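Local atomic coordinates of putative sarcosine dimethylglycine methyltransferase (Galdieria sulphuraria, PDB entry 2O57), a protein that probably transfers methyl groups from S-adenosylmethionine to sarcosine and dimethylglycine on the pathway to glycine betaine. Residues D29-G41 with V245-F259. Residues are numbered along the deposited sequence; the frame is centred on the assembly and turned at random.
Sequences DDDSDRFYFHVWG and VKAELIKRSSEIASF
F35 of helix 29-40 enters residues 245-259 as a knob into a hole formed by V245, E248, L249 and I256, a worked example of an apolar centre bordered by polar bonds. The contact joins helix 27-40, near the N-terminus, to helix 235-251 and the turn after it. Helix 29-40 crosses helix 245-251 nearly at right angles (84°), their axes 11.4 Å apart at closest approach, and this one ring bridges much of the gap. With CG anti to the backbone N (chi1 167°), it pushes CZ to 3.6 Å from the backbone N of L249, while L249 CD1 lies over one face, toward the rim; M268 of helix 262-280 also touches it. Beside it, Y36 brings OH to 3.6 Å from V245 CG1.

The other flank is polar and more exposed. H38 NE2 donates to E255 OE2 at 2.5 Å, nearly straight (167°) and close to the imidazole plane, meeting the anti lone pair of that oxygen. On its syn lone pair the same oxygen takes R252 NH1 at 2.7 Å; R252 NE reaches E248 OE2, and V39 CG2 lies over the guanidinium. Farther along, R34 NH1 bonds F259 O at 2.9 Å, and a water links that carbonyl, weakly, to D31 OD2.

A leucine in place of H38 would probably cost E255 its imidazole donor. Two donors on E255 OE2 are consistent with an ionised carboxylate, whose charge would tend to favour a protonated H38 despite the nearby arginine.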
ATOM      1  N   ASP A  29     -23.224 -17.413  -4.927  1.00 16.58           N
ATOM      2  CA  ASP A  29     -22.910 -16.326  -3.971  1.00 16.47           C
ATOM      3  C   ASP A  29     -23.492 -16.669  -2.593  1.00 15.13           C
ATOM      4  O   ASP A  29     -22.829 -16.487  -1.561  1.00 13.92           O
ATOM      5  CB  ASP A  29     -23.512 -14.980  -4.431  1.00 16.75           C
ATOM      6  CG  ASP A  29     -22.746 -14.331  -5.593  1.00 20.84           C
ATOM      7  OD1 ASP A  29     -21.762 -14.895  -6.107  1.00 25.24           O
ATOM      8  OD2 ASP A  29     -23.133 -13.228  -6.006  1.00 25.76           O
ATOM      9  N   ASP A  30     -24.740 -17.146  -2.569  1.00 14.72           N
ATOM     10  CA  ASP A  30     -25.397 -17.520  -1.300  1.00 15.76           C
ATOM     11  C   ASP A  30     -24.668 -18.649  -0.588  1.00 14.98           C
ATOM     12  O   ASP A  30     -24.523 -18.621   0.640  1.00 14.93           O
ATOM     13  CB  ASP A  30     -26.850 -17.983  -1.514  1.00 15.34           C
ATOM     14  CG  ASP A  30     -27.765 -16.874  -1.951  1.00 20.30           C
ATOM     15  OD1 ASP A  30     -27.538 -15.693  -1.588  1.00 20.18           O
ATOM     16  OD2 ASP A  30     -28.753 -17.192  -2.648  1.00 25.57           O
ATOM     17  N   ASP A  31     -24.264 -19.680  -1.331  1.00 15.34           N
ATOM     18  CA  ASP A  31     -23.605 -20.824  -0.688  1.00 15.79           C
ATOM     19  C   ASP A  31     -22.163 -20.503  -0.276  1.00 16.20           C
ATOM     20  O   ASP A  31     -21.671 -21.028   0.726  1.00 16.00           O
ATOM     21  CB  ASP A  31     -23.693 -22.082  -1.548  1.00 15.38           C
ATOM     22  CG  ASP A  31     -25.127 -22.698  -1.525  1.00 18.89           C
ATOM     23  OD1 ASP A  31     -25.936 -22.285  -0.670  1.00 18.82           O
ATOM     24  OD2 ASP A  31     -25.449 -23.529  -2.376  1.00 21.50           O
ATOM     25  N   SER A  32     -21.493 -19.646  -1.050  1.00 15.06           N
ATOM     26  CA  SER A  32     -20.218 -19.093  -0.630  1.00 15.04           C
ATOM     27  C   SER A  32     -20.395 -18.385   0.707  1.00 15.61           C
ATOM     28  O   SER A  32     -19.636 -18.652   1.649  1.00 16.36           O
ATOM     29  CB  SER A  32     -19.634 -18.169  -1.706  1.00 14.90           C
ATOM     30  OG  SER A  32     -18.411 -17.621  -1.272  1.00 16.20           O
ATOM     31  N   ASP A  33     -21.413 -17.532   0.827  1.00 14.93           N
ATOM     32  CA  ASP A  33     -21.694 -16.907   2.114  1.00 15.83           C
ATOM     33  C   ASP A  33     -22.012 -17.894   3.259  1.00 15.17           C
ATOM     34  O   ASP A  33     -21.570 -17.679   4.391  1.00 13.92           O
ATOM     35  CB  ASP A  33     -22.764 -15.813   2.037  1.00 16.02           C
ATOM     36  CG  ASP A  33     -22.745 -14.926   3.273  1.00 22.01           C
ATOM     37  OD1 ASP A  33     -21.675 -14.302   3.583  1.00 26.81           O
ATOM     38  OD2 ASP A  33     -23.796 -14.835   3.933  1.00 27.91           O
ATOM     39  N   ARG A  34     -22.751 -18.972   2.972  1.00 15.19           N
ATOM     40  CA  ARG A  34     -22.992 -20.020   3.962  1.00 15.40           C
ATOM     41  C   ARG A  34     -21.661 -20.605   4.487  1.00 15.48           C
ATOM     42  O   ARG A  34     -21.540 -20.893   5.698  1.00 15.18           O
ATOM     43  CB  ARG A  34     -23.834 -21.160   3.383  1.00 16.65           C
ATOM     44  CG  ARG A  34     -25.304 -20.774   3.084  1.00 15.79           C
ATOM     45  CD  ARG A  34     -26.052 -22.000   2.572  1.00 15.49           C
ATOM     46  NE  ARG A  34     -27.484 -21.751   2.365  1.00 15.23           N
ATOM     47  CZ  ARG A  34     -28.331 -22.676   1.917  1.00 16.97           C
ATOM     48  NH1 ARG A  34     -27.897 -23.912   1.603  1.00 13.95           N
ATOM     49  NH2 ARG A  34     -29.599 -22.380   1.786  1.00 13.24           N
ATOM     50  N   PHE A  35     -20.713 -20.821   3.573  1.00 14.56           N
ATOM     51  CA  PHE A  35     -19.383 -21.295   3.932  1.00 15.16           C
ATOM     52  C   PHE A  35     -18.661 -20.291   4.818  1.00 14.56           C
ATOM     53  O   PHE A  35     -18.199 -20.647   5.872  1.00 15.55           O
ATOM     54  CB  PHE A  35     -18.515 -21.662   2.717  1.00 14.77           C
ATOM     55  CG  PHE A  35     -17.038 -21.844   3.071  1.00 17.31           C
ATOM     56  CD1 PHE A  35     -16.602 -22.994   3.762  1.00 17.75           C
ATOM     57  CD2 PHE A  35     -16.095 -20.884   2.712  1.00 18.02           C
ATOM     58  CE1 PHE A  35     -15.241 -23.165   4.097  1.00 16.20           C
ATOM     59  CE2 PHE A  35     -14.744 -21.026   3.038  1.00 15.56           C
ATOM     60  CZ  PHE A  35     -14.312 -22.166   3.741  1.00 17.20           C
ATOM     61  N   TYR A  36     -18.562 -19.032   4.393  1.00 13.85           N
ATOM     62  CA  TYR A  36     -17.852 -18.036   5.217  1.00 13.98           C
ATOM     63  C   TYR A  36     -18.544 -17.803   6.563  1.00 13.56           C
ATOM     64  O   TYR A  36     -17.901 -17.711   7.630  1.00 13.90           O
ATOM     65  CB  TYR A  36     -17.792 -16.724   4.475  1.00 13.60           C
ATOM     66  CG  TYR A  36     -16.690 -16.636   3.447  1.00 15.31           C
ATOM     67  CD1 TYR A  36     -15.362 -16.386   3.837  1.00 14.95           C
ATOM     68  CD2 TYR A  36     -16.966 -16.833   2.090  1.00 16.32           C
ATOM     69  CE1 TYR A  36     -14.344 -16.269   2.882  1.00 17.39           C
ATOM     70  CE2 TYR A  36     -15.952 -16.740   1.129  1.00 16.30           C
ATOM     71  CZ  TYR A  36     -14.652 -16.446   1.539  1.00 17.21           C
ATOM     72  OH  TYR A  36     -13.655 -16.337   0.595  1.00 16.19           O
ATOM     73  N   PHE A  37     -19.864 -17.694   6.526  1.00 12.51           N
ATOM     74  CA  PHE A  37     -20.594 -17.563   7.773  1.00 12.42           C
ATOM     75  C   PHE A  37     -20.376 -18.773   8.687  1.00 12.13           C
ATOM     76  O   PHE A  37     -20.280 -18.629   9.883  1.00 12.11           O
ATOM     77  CB  PHE A  37     -22.103 -17.305   7.501  1.00 11.70           C
ATOM     78  CG  PHE A  37     -22.893 -17.009   8.733  1.00 12.80           C
ATOM     79  CD1 PHE A  37     -22.863 -15.741   9.308  1.00 10.46           C
ATOM     80  CD2 PHE A  37     -23.648 -18.010   9.339  1.00 11.63           C
ATOM     81  CE1 PHE A  37     -23.620 -15.462  10.485  1.00 13.92           C
ATOM     82  CE2 PHE A  37     -24.390 -17.755  10.491  1.00 16.23           C
ATOM     83  CZ  PHE A  37     -24.371 -16.474  11.074  1.00 12.64           C
ATOM     84  N   HIS A  38     -20.310 -19.974   8.129  1.00 12.69           N
ATOM     85  CA  HIS A  38     -20.187 -21.191   8.962  1.00 13.03           C
ATOM     86  C   HIS A  38     -18.899 -21.119   9.783  1.00 13.35           C
ATOM     87  O   HIS A  38     -18.876 -21.503  10.930  1.00 13.58           O
ATOM     88  CB  HIS A  38     -20.169 -22.437   8.092  1.00 12.41           C
ATOM     89  CG  HIS A  38     -19.865 -23.715   8.838  1.00 14.29           C
ATOM     90  ND1 HIS A  38     -20.774 -24.322   9.683  1.00 13.68           N
ATOM     91  CD2 HIS A  38     -18.749 -24.489   8.870  1.00 12.32           C
ATOM     92  CE1 HIS A  38     -20.241 -25.422  10.187  1.00 13.65           C
ATOM     93  NE2 HIS A  38     -19.011 -25.542   9.717  1.00 14.39           N
ATOM     94  N   VAL A  39     -17.829 -20.628   9.169  1.00 13.55           N
ATOM     95  CA  VAL A  39     -16.521 -20.652   9.839  1.00 13.51           C
ATOM     96  C   VAL A  39     -16.302 -19.402  10.680  1.00 13.11           C
ATOM     97  O   VAL A  39     -15.856 -19.485  11.820  1.00 14.28           O
ATOM     98  CB  VAL A  39     -15.351 -20.908   8.819  1.00 13.56           C
ATOM     99  CG1 VAL A  39     -13.971 -20.967   9.533  1.00 11.87           C
ATOM    100  CG2 VAL A  39     -15.605 -22.208   7.979  1.00 12.85           C
ATOM    101  N   TRP A  40     -16.650 -18.246  10.131  1.00 13.15           N
ATOM    102  CA  TRP A  40     -16.291 -16.954  10.730  1.00 13.26           C
ATOM    103  C   TRP A  40     -17.496 -16.113  11.204  1.00 14.53           C
ATOM    104  O   TRP A  40     -17.324 -14.972  11.677  1.00 13.79           O
ATOM    105  CB  TRP A  40     -15.426 -16.154   9.742  1.00 11.57           C
ATOM    106  CG  TRP A  40     -14.101 -16.864   9.459  1.00 12.88           C
ATOM    107  CD1 TRP A  40     -13.032 -16.965  10.298  1.00 11.96           C
ATOM    108  CD2 TRP A  40     -13.749 -17.572   8.268  1.00 11.68           C
ATOM    109  NE1 TRP A  40     -12.026 -17.703   9.708  1.00 12.46           N
ATOM    110  CE2 TRP A  40     -12.439 -18.075   8.452  1.00 13.42           C
ATOM    111  CE3 TRP A  40     -14.409 -17.813   7.044  1.00 11.25           C
ATOM    112  CZ2 TRP A  40     -11.782 -18.818   7.465  1.00 11.96           C
ATOM    113  CZ3 TRP A  40     -13.749 -18.575   6.056  1.00 10.91           C
ATOM    114  CH2 TRP A  40     -12.451 -19.051   6.268  1.00 12.02           C
ATOM    115  N   GLY A  41     -18.717 -16.671  11.081  1.00 15.05           N
ATOM    116  CA  GLY A  41     -19.906 -16.015  11.649  1.00 14.09           C
ATOM    117  C   GLY A  41     -20.113 -14.601  11.109  1.00 14.14           C
ATOM    118  O   GLY A  41     -19.864 -14.296   9.923  1.00 13.98           O
ATOM    119  N   VAL A 245      -8.120 -19.803   1.960  1.00  9.63           N
ATOM    120  CA  VAL A 245      -9.560 -20.077   1.891  1.00  9.99           C
ATOM    121  C   VAL A 245      -9.825 -21.447   1.239  1.00  9.41           C
ATOM    122  O   VAL A 245     -10.695 -22.233   1.728  1.00 10.12           O
ATOM    123  CB  VAL A 245     -10.322 -18.956   1.162  1.00 10.07           C
ATOM    124  CG1 VAL A 245     -11.783 -19.388   0.976  1.00  8.91           C
ATOM    125  CG2 VAL A 245     -10.264 -17.637   1.974  1.00 10.09           C
ATOM    126  N   LYS A 246      -9.080 -21.773   0.177  1.00  9.58           N
ATOM    127  CA  LYS A 246      -9.231 -23.085  -0.455  1.00 10.12           C
ATOM    128  C   LYS A 246      -8.896 -24.224   0.497  1.00 10.84           C
ATOM    129  O   LYS A 246      -9.572 -25.263   0.485  1.00 10.72           O
ATOM    130  CB  LYS A 246      -8.393 -23.193  -1.736  1.00 11.27           C
ATOM    131  CG  LYS A 246      -8.705 -24.460  -2.556  1.00 11.99           C
ATOM    132  CD  LYS A 246      -7.986 -24.473  -3.942  1.00 12.32           C
ATOM    133  CE  LYS A 246      -6.529 -24.666  -3.727  1.00 17.50           C
ATOM    134  NZ  LYS A 246      -6.264 -26.139  -3.467  1.00 18.34           N
ATOM    135  N   ALA A 247      -7.837 -24.045   1.294  1.00 10.85           N
ATOM    136  CA  ALA A 247      -7.446 -25.047   2.287  1.00 10.55           C
ATOM    137  C   ALA A 247      -8.577 -25.240   3.317  1.00  9.79           C
ATOM    138  O   ALA A 247      -8.889 -26.356   3.692  1.00  8.94           O
ATOM    139  CB  ALA A 247      -6.129 -24.603   2.997  1.00  9.87           C
ATOM    140  N   GLU A 248      -9.152 -24.141   3.796  1.00 10.20           N
ATOM    141  CA  GLU A 248     -10.283 -24.220   4.744  1.00 10.98           C
ATOM    142  C   GLU A 248     -11.528 -24.885   4.140  1.00 10.50           C
ATOM    143  O   GLU A 248     -12.216 -25.671   4.818  1.00 10.72           O
ATOM    144  CB  GLU A 248     -10.648 -22.825   5.297  1.00 11.27           C
ATOM    145  CG  GLU A 248     -11.616 -22.921   6.493  1.00 13.06           C
ATOM    146  CD  GLU A 248     -10.950 -23.472   7.765  1.00 16.47           C
ATOM    147  OE1 GLU A 248      -9.695 -23.561   7.852  1.00 17.02           O
ATOM    148  OE2 GLU A 248     -11.690 -23.859   8.677  1.00 19.24           O
ATOM    149  N   LEU A 249     -11.791 -24.619   2.871  1.00 10.49           N
ATOM    150  CA  LEU A 249     -12.938 -25.233   2.189  1.00 10.75           C
ATOM    151  C   LEU A 249     -12.735 -26.782   2.138  1.00 10.85           C
ATOM    152  O   LEU A 249     -13.672 -27.574   2.343  1.00 11.03           O
ATOM    153  CB  LEU A 249     -13.080 -24.636   0.786  1.00 10.06           C
ATOM    154  CG  LEU A 249     -14.078 -25.288  -0.199  1.00 12.76           C
ATOM    155  CD1 LEU A 249     -15.495 -25.190   0.408  1.00 13.97           C
ATOM    156  CD2 LEU A 249     -14.064 -24.628  -1.564  1.00 11.80           C
ATOM    157  N   ILE A 250     -11.508 -27.198   1.851  1.00 11.51           N
ATOM    158  CA  ILE A 250     -11.183 -28.641   1.800  1.00 11.34           C
ATOM    159  C   ILE A 250     -11.307 -29.235   3.208  1.00 11.32           C
ATOM    160  O   ILE A 250     -11.923 -30.302   3.402  1.00 10.71           O
ATOM    161  CB  ILE A 250      -9.787 -28.867   1.151  1.00 11.56           C
ATOM    162  CG1 ILE A 250      -9.897 -28.601  -0.357  1.00 11.71           C
ATOM    163  CG2 ILE A 250      -9.264 -30.297   1.455  1.00 11.78           C
ATOM    164  CD1 ILE A 250      -8.513 -28.448  -1.085  1.00 13.45           C
ATOM    165  N   LYS A 251     -10.768 -28.526   4.190  1.00 11.40           N
ATOM    166  CA  LYS A 251     -10.835 -28.976   5.582  1.00 12.20           C
ATOM    167  C   LYS A 251     -12.279 -29.253   6.032  1.00 13.16           C
ATOM    168  O   LYS A 251     -12.549 -30.252   6.729  1.00 12.30           O
ATOM    169  CB  LYS A 251     -10.226 -27.927   6.496  1.00 12.39           C
ATOM    170  CG  LYS A 251     -10.318 -28.276   7.969  1.00 14.77           C
ATOM    171  CD  LYS A 251      -9.351 -27.477   8.844  1.00 15.76           C
ATOM    172  CE  LYS A 251      -9.482 -27.960  10.304  1.00 21.31           C
ATOM    173  NZ  LYS A 251      -9.065 -26.893  11.293  1.00 19.77           N
ATOM    174  N   ARG A 252     -13.187 -28.345   5.667  1.00 12.41           N
ATOM    175  CA  ARG A 252     -14.572 -28.384   6.159  1.00 13.70           C
ATOM    176  C   ARG A 252     -15.567 -29.085   5.247  1.00 12.45           C
ATOM    177  O   ARG A 252     -16.770 -29.003   5.483  1.00 12.49           O
ATOM    178  CB  ARG A 252     -15.059 -26.955   6.351  1.00 13.79           C
ATOM    179  CG  ARG A 252     -14.140 -26.081   7.196  1.00 16.61           C
ATOM    180  CD  ARG A 252     -14.525 -26.224   8.621  1.00 19.31           C
ATOM    181  NE  ARG A 252     -13.893 -25.223   9.444  1.00 21.92           N
ATOM    182  CZ  ARG A 252     -14.156 -25.051  10.725  1.00 26.41           C
ATOM    183  NH1 ARG A 252     -15.060 -25.824  11.335  1.00 25.73           N
ATOM    184  NH2 ARG A 252     -13.516 -24.103  11.393  1.00 27.95           N
ATOM    185  N   SER A 253     -15.074 -29.732   4.200  1.00 13.36           N
ATOM    186  CA  SER A 253     -15.883 -30.362   3.151  1.00 14.45           C
ATOM    187  C   SER A 253     -17.060 -31.200   3.636  1.00 15.65           C
ATOM    188  O   SER A 253     -18.186 -30.959   3.220  1.00 15.48           O
ATOM    189  CB  SER A 253     -15.016 -31.238   2.233  1.00 14.74           C
ATOM    190  OG  SER A 253     -15.821 -31.785   1.188  1.00 17.72           O
ATOM    191  N   SER A 254     -16.809 -32.204   4.468  1.00 15.94           N
ATOM    192  CA  SER A 254     -17.895 -33.097   4.893  1.00 16.95           C
ATOM    193  C   SER A 254     -18.840 -32.387   5.891  1.00 16.75           C
ATOM    194  O   SER A 254     -20.057 -32.536   5.819  1.00 16.66           O
ATOM    195  CB  SER A 254     -17.324 -34.410   5.439  1.00 17.78           C
ATOM    196  OG  SER A 254     -16.523 -34.135   6.555  1.00 20.88           O
ATOM    197  N   GLU A 255     -18.260 -31.563   6.770  1.00 16.12           N
ATOM    198  CA  GLU A 255     -18.982 -30.804   7.782  1.00 16.71           C
ATOM    199  C   GLU A 255     -20.057 -29.854   7.180  1.00 15.28           C
ATOM    200  O   GLU A 255     -21.113 -29.627   7.764  1.00 15.68           O
ATOM    201  CB  GLU A 255     -17.915 -30.046   8.563  1.00 17.56           C
ATOM    202  CG  GLU A 255     -18.341 -29.131   9.663  1.00 20.37           C
ATOM    203  CD  GLU A 255     -17.141 -28.382  10.226  1.00 18.66           C
ATOM    204  OE1 GLU A 255     -16.092 -29.028  10.422  1.00 23.47           O
ATOM    205  OE2 GLU A 255     -17.234 -27.160  10.464  1.00 16.75           O
ATOM    206  N   ILE A 256     -19.805 -29.338   5.987  1.00 13.50           N
ATOM    207  CA  ILE A 256     -20.680 -28.334   5.362  1.00 12.54           C
ATOM    208  C   ILE A 256     -21.529 -28.900   4.211  1.00 11.91           C
ATOM    209  O   ILE A 256     -22.360 -28.180   3.615  1.00 11.02           O
ATOM    210  CB  ILE A 256     -19.827 -27.151   4.807  1.00 12.91           C
ATOM    211  CG1 ILE A 256     -18.924 -27.643   3.651  1.00 12.32           C
ATOM    212  CG2 ILE A 256     -19.025 -26.475   5.938  1.00 11.14           C
ATOM    213  CD1 ILE A 256     -18.076 -26.551   3.021  1.00 12.32           C
ATOM    214  N   ALA A 257     -21.349 -30.182   3.907  1.00 11.20           N
ATOM    215  CA  ALA A 257     -21.849 -30.750   2.627  1.00 12.59           C
ATOM    216  C   ALA A 257     -23.378 -30.781   2.517  1.00 12.55           C
ATOM    217  O   ALA A 257     -23.937 -30.888   1.399  1.00 13.20           O
ATOM    218  CB  ALA A 257     -21.317 -32.121   2.418  1.00 11.14           C
ATOM    219  N   SER A 258     -24.065 -30.706   3.655  1.00 12.83           N
ATOM    220  CA  SER A 258     -25.544 -30.634   3.605  1.00 13.65           C
ATOM    221  C   SER A 258     -26.058 -29.281   3.056  1.00 12.89           C
ATOM    222  O   SER A 258     -27.134 -29.229   2.445  1.00 12.91           O
ATOM    223  CB  SER A 258     -26.197 -30.941   4.979  1.00 13.81           C
ATOM    224  OG  SER A 258     -25.874 -29.933   5.938  1.00 16.23           O
ATOM    225  N   PHE A 259     -25.315 -28.198   3.288  1.00 11.48           N
ATOM    226  CA  PHE A 259     -25.784 -26.859   2.907  1.00 11.16           C
ATOM    227  C   PHE A 259     -24.863 -26.149   1.927  1.00 10.95           C
ATOM    228  O   PHE A 259     -25.263 -25.151   1.344  1.00 10.37           O
ATOM    229  CB  PHE A 259     -26.057 -25.990   4.137  1.00 11.24           C
ATOM    230  CG  PHE A 259     -24.846 -25.792   5.036  1.00 12.12           C
ATOM    231  CD1 PHE A 259     -23.897 -24.823   4.752  1.00 11.29           C
ATOM    232  CD2 PHE A 259     -24.691 -26.572   6.194  1.00 14.01           C
ATOM    233  CE1 PHE A 259     -22.795 -24.629   5.598  1.00 11.79           C
ATOM    234  CE2 PHE A 259     -23.580 -26.373   7.050  1.00 12.07           C
ATOM    235  CZ  PHE A 259     -22.654 -25.422   6.742  1.00 10.09           C
TER
HETATM  236  O   HOH W   1     -25.537 -26.208  -1.489  1.00 21.53           O